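Local coordinates for protein cytochrome c XoxG (PDB 6ONQ) that binds heme c covalently and probably carries electrons in lanthanide-dependent methanol oxidation, at residues A109-L112 with K113-L116; E94-C98 with H99-G103; K117-S120 with Y121-Y125. All blocks are in the same frame, centred on the assembly; numbering follows the deposited sequence.

All three interactions touch the same heme c. Interaction 2 carries the covalent attachment and one axial ligand of the iron. Interaction 1 follows it in the chain, with the two centres about 10 Å apart. They join where His99 ND1 lies 2.6 Å from Pro110 O, a probable hydrogen bond likely to hold the ring's rotation. A second probable bond links Lys113 N to Gly103 O at 3.2 Å. Interaction 3 continues from interaction 1 along helix 112-118, and Leu116 CD1 packs on Phe124 CD1 at 4.2 Å. Ser115 OG and Arg118 NH2 both donate to the same propionate oxygen, O2A. Interactions 2 and 3 do not touch; their centres are about 18 Å apart.

Interaction 1: A109-L112 with K113-L116; sequences APAL and KDSL. With HEC (heme c), chain B.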
loop_
_atom_site.group_PDB
_atom_site.type_symbol
_atom_site.label_atom_id
_atom_site.label_comp_id
_atom_site.label_asym_id
_atom_site.label_seq_id
_atom_site.Cartn_x
_atom_site.Cartn_y
_atom_site.Cartn_z
ATOM N N ALA A 109 14.311 12.101 -1.007
ATOM C CA ALA A 109 13.963 10.726 -0.663
ATOM C C ALA A 109 13.509 9.944 -1.888
ATOM O O ALA A 109 12.952 10.526 -2.824
ATOM C CB ALA A 109 12.874 10.690 0.422
ATOM N N PRO A 110 13.706 8.625 -1.891
ATOM C CA PRO A 110 13.433 7.816 -3.084
ATOM C C PRO A 110 11.953 7.595 -3.347
ATOM O O PRO A 110 11.073 7.924 -2.559
ATOM C CB PRO A 110 14.106 6.484 -2.756
ATOM C CG PRO A 110 14.025 6.405 -1.282
ATOM C CD PRO A 110 14.338 7.818 -0.836
ATOM N N ALA A 111 11.703 6.963 -4.485
ATOM C CA ALA A 111 10.368 6.818 -5.039
ATOM C C ALA A 111 9.832 5.454 -4.630
ATOM O O ALA A 111 10.183 4.432 -5.225
ATOM C CB ALA A 111 10.403 6.980 -6.551
ATOM N N LEU A 112 8.950 5.448 -3.635
ATOM C CA LEU A 112 8.457 4.202 -3.068
ATOM C C LEU A 112 7.636 3.369 -4.044
ATOM O O LEU A 112 7.400 2.189 -3.766
ATOM C CB LEU A 112 7.632 4.494 -1.811
ATOM C CG LEU A 112 8.405 5.287 -0.752
ATOM C CD1 LEU A 112 7.593 5.419 0.516
ATOM C CD2 LEU A 112 9.772 4.681 -0.468
ATOM N N LYS A 113 7.184 3.922 -5.171
ATOM C CA LYS A 113 6.514 3.042 -6.124
ATOM C C LYS A 113 7.509 2.100 -6.783
ATOM O O LYS A 113 7.128 1.011 -7.219
ATOM C CB LYS A 113 5.750 3.837 -7.184
ATOM C CG LYS A 113 6.598 4.759 -8.035
ATOM C CD LYS A 113 6.094 4.789 -9.470
ATOM C CE LYS A 113 7.242 4.932 -10.462
ATOM N NZ LYS A 113 6.751 5.065 -11.867
ATOM N N ASP A 114 8.783 2.494 -6.856
ATOM C CA ASP A 114 9.813 1.584 -7.336
ATOM C C ASP A 114 10.374 0.720 -6.212
ATOM O O ASP A 114 10.887 -0.375 -6.476
ATOM C CB ASP A 114 10.944 2.370 -8.005
ATOM C CG ASP A 114 10.540 2.946 -9.368
ATOM O OD1 ASP A 114 11.044 4.037 -9.725
ATOM O OD2 ASP A 114 9.722 2.315 -10.083
ATOM N N SER A 115 10.275 1.195 -4.968
ATOM C CA SER A 115 10.842 0.480 -3.828
ATOM C C SER A 115 10.149 -0.856 -3.612
ATOM O O SER A 115 10.799 -1.876 -3.350
ATOM C CB SER A 115 10.729 1.337 -2.562
ATOM O OG SER A 115 11.754 2.314 -2.493
ATOM N N LEU A 116 8.838 -0.874 -3.713
ATOM C CA LEU A 116 8.111 -2.080 -3.392
ATOM C C LEU A 116 8.077 -3.064 -4.529
ATOM O O LEU A 116 7.244 -3.977 -4.522
ATOM C CB LEU A 116 6.710 -1.717 -2.920
ATOM C CG LEU A 116 6.934 -1.422 -1.441
ATOM C CD1 LEU A 116 5.795 -0.718 -0.828
ATOM C CD2 LEU A 116 7.203 -2.714 -0.698
HETATM FE FE HEC B . 10.893 7.222 4.202
HETATM C CHA HEC B . 13.582 5.593 2.784
HETATM C CHB HEC B . 8.969 4.556 3.542
HETATM C CHC HEC B . 8.218 8.757 5.725
HETATM C CHD HEC B . 12.688 10.127 4.342
HETATM N NA HEC B . 11.217 5.445 3.291
HETATM C C1A HEC B . 12.399 4.898 2.854
HETATM C C2A HEC B . 12.165 3.502 2.516
HETATM C C3A HEC B . 10.885 3.237 2.735
HETATM C C4A HEC B . 10.284 4.442 3.221
HETATM C CMA HEC B . 10.119 1.918 2.519
HETATM C CAA HEC B . 13.206 2.512 1.975
HETATM C CBA HEC B . 13.522 2.958 0.556
HETATM C CGA HEC B . 14.353 1.943 -0.170
HETATM O O1A HEC B . 15.374 1.469 0.392
HETATM O O2A HEC B . 13.992 1.629 -1.327
HETATM N NB HEC B . 8.970 6.778 4.580
HETATM C C1B HEC B . 8.387 5.595 4.194
HETATM C C2B HEC B . 7.008 5.587 4.591
HETATM C C3B HEC B . 6.753 6.728 5.212
HETATM C C4B HEC B . 7.984 7.513 5.207
HETATM C CMB HEC B . 5.999 4.446 4.374
HETATM C CAB HEC B . 5.330 7.004 5.774
HETATM C CBB HEC B . 5.111 7.830 6.775
HETATM N NC HEC B . 10.522 9.125 4.875
HETATM C C1C HEC B . 9.368 9.509 5.542
HETATM C C2C HEC B . 9.587 10.858 6.018
HETATM C C3C HEC B . 10.806 11.262 5.641
HETATM C C4C HEC B . 11.432 10.167 4.912
HETATM C CMC HEC B . 8.573 11.715 6.809
HETATM C CAC HEC B . 11.371 12.671 5.984
HETATM C CBC HEC B . 12.118 13.334 5.106
HETATM N ND HEC B . 12.758 7.753 3.648
HETATM C C1D HEC B . 13.325 9.006 3.828
HETATM C C2D HEC B . 14.709 8.924 3.391
HETATM C C3D HEC B . 14.950 7.678 2.976
HETATM C C4D HEC B . 13.729 6.918 3.118
HETATM C CMD HEC B . 15.750 10.060 3.402
HETATM C CAD HEC B . 16.284 7.149 2.416
HETATM C CBD HEC B . 17.140 6.502 3.500
HETATM C CGD HEC B . 18.414 5.988 2.872
HETATM O O1D HEC B . 18.773 6.462 1.765
HETATM O O2D HEC B . 19.080 5.109 3.468
#
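Leu112 and Ser115 meet in the first turn of helix 112-118, beside the heme. CB of Leu112 only leads off the backbone; the methyls do the touching. CG lies anti to the carbonyl carbon (chi1 -56°), which turns the two methyl groups to the heme. Leu112 CD1 stands over the face on the His99 side, 3.4 Å from the meso carbon CHB of heme c. Leu112 CD2 takes the neighbouring pyrrole, 3.7 Å from heme C3A, and also touches Ser115 OG. Ser115 OG in turn donates a hydrogen bond to heme propionate O2A at 2.6 Å. One residue thus packs on the macrocycle while its neighbour one turn on holds a carboxylate. Ala111 is the N-cap. Ala111 O accepts from Asp114 N at 2.9 Å, with the donor above the carbonyl plane, and from Ser115 N at 3.2 Å, in the plane and on a lone pair. The bonds to Leu112 O, from Ser115 N and Leu116 N, are weak. On the loop side, Ala109 CB lies 3.8 Å from heme C1D, and Pro110 CD is 3.8 Å from heme CAD. Lys113 turns elsewhere, to a salt bridge with Glu43. A proline-containing loop on the axial histidine side, followed by a helix that packs by the heme, is typical of the proximal side of class I c-type cytochromes.

Interaction 2: E94-C98 with H99-G103; sequences ECHVC and HGPDG. With HEC (heme c), chain B.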
loop_
_atom_site.group_PDB
_atom_site.type_symbol
_atom_site.label_atom_id
_atom_site.label_comp_id
_atom_site.label_asym_id
_atom_site.label_seq_id
_atom_site.Cartn_x
_atom_site.Cartn_y
_atom_site.Cartn_z
ATOM N N GLU A 94 1.417 11.378 6.101
ATOM C CA GLU A 94 2.639 11.182 6.860
ATOM C C GLU A 94 3.885 10.934 6.022
ATOM O O GLU A 94 4.978 10.897 6.596
ATOM C CB GLU A 94 2.460 10.015 7.846
ATOM C CG GLU A 94 1.320 10.189 8.861
ATOM C CD GLU A 94 1.788 10.664 10.246
ATOM O OE1 GLU A 94 0.953 10.697 11.184
ATOM O OE2 GLU A 94 2.985 11.005 10.406
ATOM N N CYS A 95 3.779 10.776 4.698
ATOM C CA CYS A 95 4.969 10.389 3.932
ATOM C C CYS A 95 5.206 11.254 2.703
ATOM O O CYS A 95 6.351 11.433 2.274
ATOM C CB CYS A 95 4.882 8.925 3.474
ATOM S SG CYS A 95 4.211 7.736 4.621
ATOM N N HIS A 96 4.120 11.763 2.120
ATOM C CA HIS A 96 4.177 12.570 0.902
ATOM C C HIS A 96 5.204 13.694 0.990
ATOM O O HIS A 96 5.809 14.060 -0.021
ATOM C CB HIS A 96 2.766 13.107 0.625
ATOM C CG HIS A 96 2.715 14.347 -0.210
ATOM N ND1 HIS A 96 2.595 14.313 -1.584
ATOM C CD2 HIS A 96 2.703 15.654 0.137
ATOM C CE1 HIS A 96 2.545 15.548 -2.049
ATOM N NE2 HIS A 96 2.611 16.381 -1.025
ATOM N N VAL A 97 5.453 14.217 2.191
ATOM C CA VAL A 97 6.327 15.382 2.338
ATOM C C VAL A 97 7.733 15.080 1.821
ATOM O O VAL A 97 8.307 15.855 1.047
ATOM C CB VAL A 97 6.348 15.855 3.802
ATOM C CG1 VAL A 97 6.549 14.673 4.743
ATOM C CG2 VAL A 97 7.418 16.926 4.007
ATOM N N CYS A 98 8.308 13.955 2.241
ATOM C CA CYS A 98 9.655 13.600 1.815
ATOM C C CYS A 98 9.691 12.736 0.562
ATOM O O CYS A 98 10.657 12.827 -0.206
ATOM C CB CYS A 98 10.382 12.865 2.929
ATOM S SG CYS A 98 10.518 13.767 4.489
ATOM N N HIS A 99 8.667 11.914 0.328
ATOM C CA HIS A 99 8.686 10.919 -0.739
ATOM C C HIS A 99 7.861 11.313 -1.950
ATOM O O HIS A 99 7.767 10.528 -2.903
ATOM C CB HIS A 99 8.194 9.575 -0.207
ATOM C CG HIS A 99 9.235 8.836 0.563
ATOM N ND1 HIS A 99 10.340 8.283 -0.040
ATOM C CD2 HIS A 99 9.387 8.632 1.892
ATOM C CE1 HIS A 99 11.105 7.728 0.880
ATOM N NE2 HIS A 99 10.552 7.936 2.059
ATOM N N GLY A 100 7.261 12.498 -1.933
ATOM C CA GLY A 100 6.584 13.029 -3.088
ATOM C C GLY A 100 5.227 12.415 -3.315
ATOM O O GLY A 100 4.849 11.428 -2.683
ATOM N N PRO A 101 4.471 12.979 -4.246
ATOM C CA PRO A 101 3.098 12.513 -4.457
ATOM C C PRO A 101 3.079 11.143 -5.108
ATOM O O PRO A 101 3.899 10.837 -5.980
ATOM C CB PRO A 101 2.499 13.573 -5.389
ATOM C CG PRO A 101 3.606 14.602 -5.623
ATOM C CD PRO A 101 4.887 13.950 -5.268
ATOM N N ASP A 102 2.133 10.312 -4.675
ATOM C CA ASP A 102 1.895 9.004 -5.279
ATOM C C ASP A 102 3.131 8.112 -5.254
ATOM O O ASP A 102 3.254 7.204 -6.081
ATOM C CB ASP A 102 1.396 9.155 -6.720
ATOM C CG ASP A 102 0.075 9.892 -6.801
ATOM O OD1 ASP A 102 -0.976 9.230 -6.626
ATOM O OD2 ASP A 102 0.094 11.125 -7.035
ATOM N N GLY A 103 4.054 8.361 -4.330
ATOM C CA GLY A 103 5.301 7.622 -4.284
ATOM C C GLY A 103 6.263 7.913 -5.416
ATOM O O GLY A 103 7.055 7.038 -5.787
HETATM FE FE HEC B . 10.893 7.222 4.202
HETATM C CHA HEC B . 13.582 5.593 2.784
HETATM C CHB HEC B . 8.969 4.556 3.542
HETATM C CHC HEC B . 8.218 8.757 5.725
HETATM C CHD HEC B . 12.688 10.127 4.342
HETATM N NA HEC B . 11.217 5.445 3.291
HETATM C C1A HEC B . 12.399 4.898 2.854
HETATM C C2A HEC B . 12.165 3.502 2.516
HETATM C C3A HEC B . 10.885 3.237 2.735
HETATM C C4A HEC B . 10.284 4.442 3.221
HETATM C CMA HEC B . 10.119 1.918 2.519
HETATM C CAA HEC B . 13.206 2.512 1.975
HETATM C CBA HEC B . 13.522 2.958 0.556
HETATM C CGA HEC B . 14.353 1.943 -0.170
HETATM O O1A HEC B . 15.374 1.469 0.392
HETATM O O2A HEC B . 13.992 1.629 -1.327
HETATM N NB HEC B . 8.970 6.778 4.580
HETATM C C1B HEC B . 8.387 5.595 4.194
HETATM C C2B HEC B . 7.008 5.587 4.591
HETATM C C3B HEC B . 6.753 6.728 5.212
HETATM C C4B HEC B . 7.984 7.513 5.207
HETATM C CMB HEC B . 5.999 4.446 4.374
HETATM C CAB HEC B . 5.330 7.004 5.774
HETATM C CBB HEC B . 5.111 7.830 6.775
HETATM N NC HEC B . 10.522 9.125 4.875
HETATM C C1C HEC B . 9.368 9.509 5.542
HETATM C C2C HEC B . 9.587 10.858 6.018
HETATM C C3C HEC B . 10.806 11.262 5.641
HETATM C C4C HEC B . 11.432 10.167 4.912
HETATM C CMC HEC B . 8.573 11.715 6.809
HETATM C CAC HEC B . 11.371 12.671 5.984
HETATM C CBC HEC B . 12.118 13.334 5.106
HETATM N ND HEC B . 12.758 7.753 3.648
HETATM C C1D HEC B . 13.325 9.006 3.828
HETATM C C2D HEC B . 14.709 8.924 3.391
HETATM C C3D HEC B . 14.950 7.678 2.976
HETATM C C4D HEC B . 13.729 6.918 3.118
HETATM C CMD HEC B . 15.750 10.060 3.402
HETATM C CAD HEC B . 16.284 7.149 2.416
HETATM C CBD HEC B . 17.140 6.502 3.500
HETATM C CGD HEC B . 18.414 5.988 2.872
HETATM O O1D HEC B . 18.773 6.462 1.765
HETATM O O2D HEC B . 19.080 5.109 3.468
#
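Cys95 O accepts from His99 N, and His96 O from Gly100 N, in a short helical turn that Gly100 ends with a positive phi. His99 N to Cys95 O is 3.1 Å and fairly straight, at 160°. Gly100 N to His96 O is 2.9 Å, with the donor above the carbonyl plane. This turn carries the Cys-X-X-Cys-His motif of c-type cytochromes. Cys95 SG is bonded to heme CAB at 1.8 Å. Cys98 SG is covalently joined to the heme arm that holds CAC and CBC. Both sulfurs lie anti to their own carbonyl carbons, and the two thioethers attach the porphyrin through the arms on two neighbouring pyrroles. Between them His99 comes at the heme with the edge of its ring, and His99 NE2 binds the iron at 2.3 Å, with ND1 held by Pro110 O. His96 points the other way. With CG anti to the backbone N (chi1 157°), the ring is carried out to Pro101, which it meets by its ND1-CE1 edge. His96 ND1 is 3.4 Å from Pro101 CA, and His96 CE1 is 3.8 Å from Pro101 CG. Replacing His96 by alanine would probably leave Pro101 without this packing partner and open a gap beside it. The ring of His96 also meets that of His92 on helix 82-94, whose Tyr91 bonds to Gly100 O. Cys95 packs on Leu159 of helix 156-167, and strand 142-143 supplies Met143, the other axial ligand.

Interaction 3: K117-S120 with Y121-Y125; sequences KRLS and YEEFY. With HEC (heme c), chain B.
Ser120 O accepts from Phe124 N at 3.1 Å, the bond that opens helix 121-130 just after the chain leaves helix 112-118. Ser120 is the N-cap and forms a capping box with Glu123. The stronger half is Ser120 N to Glu123 OE1, 3.1 Å and nearly straight at 170°, on the anti lone pair of the carboxylate. The other half, Glu123 N to Ser120 OG, is weak at 3.4 Å. Ser120 OG lies between its backbone N and carbonyl carbon (chi1 59°), a position that turns it to the amide of Glu123. Leu119 crosses the Glu123 side chain at about a right angle, with Leu119 CD2 4.0 Å from Glu123 OE1. Three side chains reach the heme. Arg118 NH2 donates to propionate O2A at 2.6 Å, though the bond is bent, and the carboxylate lies at the edge of the guanidinium, in its plane. Phe124 CD1 comes to 3.7 Å from the heme methyl CMA, and Leu119 CD1 to 4.0 Å from the same CMA. Lys117 turns to Asp45 in a salt bridge. Helix 156-167 backs the start of helix 121-130: its Leu159 and Leu163 pack on Phe124, Tyr160 meets Tyr121 edge-to-face, and Asn157 bonds to Tyr121 OH.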
loop_
_atom_site.group_PDB
_atom_site.type_symbol
_atom_site.label_atom_id
_atom_site.label_comp_id
_atom_site.label_asym_id
_atom_site.label_seq_id
_atom_site.Cartn_x
_atom_site.Cartn_y
_atom_site.Cartn_z
ATOM N N LYS A 117 8.967 -2.900 -5.502
ATOM C CA LYS A 117 9.301 -3.998 -6.395
ATOM C C LYS A 117 10.347 -4.926 -5.777
ATOM O O LYS A 117 10.256 -6.144 -5.954
ATOM C CB LYS A 117 9.789 -3.449 -7.732
ATOM C CG LYS A 117 8.798 -2.520 -8.410
ATOM C CD LYS A 117 9.425 -1.840 -9.629
ATOM C CE LYS A 117 8.534 -0.735 -10.184
ATOM N NZ LYS A 117 7.479 -1.285 -11.077
ATOM N N ARG A 118 11.319 -4.385 -5.027
ATOM C CA ARG A 118 12.353 -5.188 -4.376
ATOM C C ARG A 118 12.000 -5.583 -2.949
ATOM O O ARG A 118 12.201 -6.734 -2.558
ATOM C CB ARG A 118 13.674 -4.430 -4.333
ATOM C CG ARG A 118 14.044 -3.791 -5.616
ATOM C CD ARG A 118 15.227 -2.897 -5.409
ATOM N NE ARG A 118 14.805 -1.603 -4.907
ATOM C CZ ARG A 118 15.055 -1.177 -3.679
ATOM N NH1 ARG A 118 15.728 -1.951 -2.836
ATOM N NH2 ARG A 118 14.633 0.021 -3.300
ATOM N N LEU A 119 11.514 -4.633 -2.157
ATOM C CA LEU A 119 11.352 -4.837 -0.722
ATOM C C LEU A 119 10.203 -5.787 -0.412
ATOM O O LEU A 119 9.076 -5.590 -0.880
ATOM C CB LEU A 119 11.097 -3.504 -0.030
ATOM C CG LEU A 119 12.201 -2.466 -0.070
ATOM C CD1 LEU A 119 11.714 -1.264 0.689
ATOM C CD2 LEU A 119 13.493 -2.998 0.526
ATOM N N SER A 120 10.483 -6.794 0.419
ATOM C CA SER A 120 9.436 -7.682 0.898
ATOM C C SER A 120 8.576 -6.962 1.933
ATOM O O SER A 120 8.865 -5.839 2.355
ATOM C CB SER A 120 10.028 -8.961 1.492
ATOM O OG SER A 120 10.898 -8.700 2.577
ATOM N N TYR A 121 7.498 -7.625 2.346
ATOM C CA TYR A 121 6.624 -7.014 3.340
ATOM C C TYR A 121 7.372 -6.741 4.640
ATOM O O TYR A 121 7.213 -5.678 5.245
ATOM C CB TYR A 121 5.411 -7.902 3.597
ATOM C CG TYR A 121 4.661 -7.496 4.829
ATOM C CD1 TYR A 121 3.976 -6.294 4.867
ATOM C CD2 TYR A 121 4.651 -8.303 5.968
ATOM C CE1 TYR A 121 3.287 -5.892 6.003
ATOM C CE2 TYR A 121 3.959 -7.912 7.117
ATOM C CZ TYR A 121 3.281 -6.701 7.124
ATOM O OH TYR A 121 2.592 -6.277 8.241
ATOM N N GLU A 122 8.208 -7.682 5.081
ATOM C CA GLU A 122 8.851 -7.515 6.377
ATOM C C GLU A 122 10.039 -6.572 6.301
ATOM O O GLU A 122 10.382 -5.939 7.308
ATOM C CB GLU A 122 9.276 -8.876 6.936
ATOM C CG GLU A 122 8.144 -9.895 7.015
ATOM C CD GLU A 122 7.300 -9.784 8.300
ATOM O OE1 GLU A 122 6.608 -10.781 8.639
ATOM O OE2 GLU A 122 7.322 -8.710 8.963
ATOM N N GLU A 123 10.691 -6.484 5.138
ATOM C CA GLU A 123 11.730 -5.476 4.951
ATOM C C GLU A 123 11.136 -4.082 5.048
ATOM O O GLU A 123 11.721 -3.181 5.661
ATOM C CB GLU A 123 12.417 -5.660 3.596
ATOM C CG GLU A 123 13.690 -6.491 3.626
ATOM C CD GLU A 123 14.255 -6.793 2.234
ATOM O OE1 GLU A 123 13.468 -6.903 1.257
ATOM O OE2 GLU A 123 15.496 -6.934 2.129
ATOM N N PHE A 124 9.968 -3.891 4.439
ATOM C CA PHE A 124 9.272 -2.617 4.526
ATOM C C PHE A 124 8.888 -2.304 5.965
ATOM O O PHE A 124 9.111 -1.192 6.449
ATOM C CB PHE A 124 8.045 -2.656 3.620
ATOM C CG PHE A 124 7.116 -1.503 3.804
ATOM C CD1 PHE A 124 7.279 -0.345 3.065
ATOM C CD2 PHE A 124 6.065 -1.583 4.695
ATOM C CE1 PHE A 124 6.424 0.707 3.227
ATOM C CE2 PHE A 124 5.211 -0.531 4.864
ATOM C CZ PHE A 124 5.380 0.610 4.131
ATOM N N TYR A 125 8.313 -3.278 6.669
ATOM C CA TYR A 125 7.872 -3.026 8.036
ATOM C C TYR A 125 9.046 -2.664 8.937
ATOM O O TYR A 125 8.931 -1.785 9.797
ATOM C CB TYR A 125 7.116 -4.241 8.580
ATOM C CG TYR A 125 6.307 -3.944 9.818
ATOM C CD1 TYR A 125 6.908 -3.900 11.067
ATOM C CD2 TYR A 125 4.941 -3.700 9.742
ATOM C CE1 TYR A 125 6.180 -3.618 12.199
ATOM C CE2 TYR A 125 4.195 -3.417 10.878
ATOM C CZ TYR A 125 4.823 -3.375 12.105
ATOM O OH TYR A 125 4.101 -3.094 13.250
HETATM FE FE HEC B . 10.893 7.222 4.202
HETATM C CHA HEC B . 13.582 5.593 2.784
HETATM C CHB HEC B . 8.969 4.556 3.542
HETATM C CHC HEC B . 8.218 8.757 5.725
HETATM C CHD HEC B . 12.688 10.127 4.342
HETATM N NA HEC B . 11.217 5.445 3.291
HETATM C C1A HEC B . 12.399 4.898 2.854
HETATM C C2A HEC B . 12.165 3.502 2.516
HETATM C C3A HEC B . 10.885 3.237 2.735
HETATM C C4A HEC B . 10.284 4.442 3.221
HETATM C CMA HEC B . 10.119 1.918 2.519
HETATM C CAA HEC B . 13.206 2.512 1.975
HETATM C CBA HEC B . 13.522 2.958 0.556
HETATM C CGA HEC B . 14.353 1.943 -0.170
HETATM O O1A HEC B . 15.374 1.469 0.392
HETATM O O2A HEC B . 13.992 1.629 -1.327
HETATM N NB HEC B . 8.970 6.778 4.580
HETATM C C1B HEC B . 8.387 5.595 4.194
HETATM C C2B HEC B . 7.008 5.587 4.591
HETATM C C3B HEC B . 6.753 6.728 5.212
HETATM C C4B HEC B . 7.984 7.513 5.207
HETATM C CMB HEC B . 5.999 4.446 4.374
HETATM C CAB HEC B . 5.330 7.004 5.774
HETATM C CBB HEC B . 5.111 7.830 6.775
HETATM N NC HEC B . 10.522 9.125 4.875
HETATM C C1C HEC B . 9.368 9.509 5.542
HETATM C C2C HEC B . 9.587 10.858 6.018
HETATM C C3C HEC B . 10.806 11.262 5.641
HETATM C C4C HEC B . 11.432 10.167 4.912
HETATM C CMC HEC B . 8.573 11.715 6.809
HETATM C CAC HEC B . 11.371 12.671 5.984
HETATM C CBC HEC B . 12.118 13.334 5.106
HETATM N ND HEC B . 12.758 7.753 3.648
HETATM C C1D HEC B . 13.325 9.006 3.828
HETATM C C2D HEC B . 14.709 8.924 3.391
HETATM C C3D HEC B . 14.950 7.678 2.976
HETATM C C4D HEC B . 13.729 6.918 3.118
HETATM C CMD HEC B . 15.750 10.060 3.402
HETATM C CAD HEC B . 16.284 7.149 2.416
HETATM C CBD HEC B . 17.140 6.502 3.500
HETATM C CGD HEC B . 18.414 5.988 2.872
HETATM O O1D HEC B . 18.773 6.462 1.765
HETATM O O2D HEC B . 19.080 5.109 3.468
#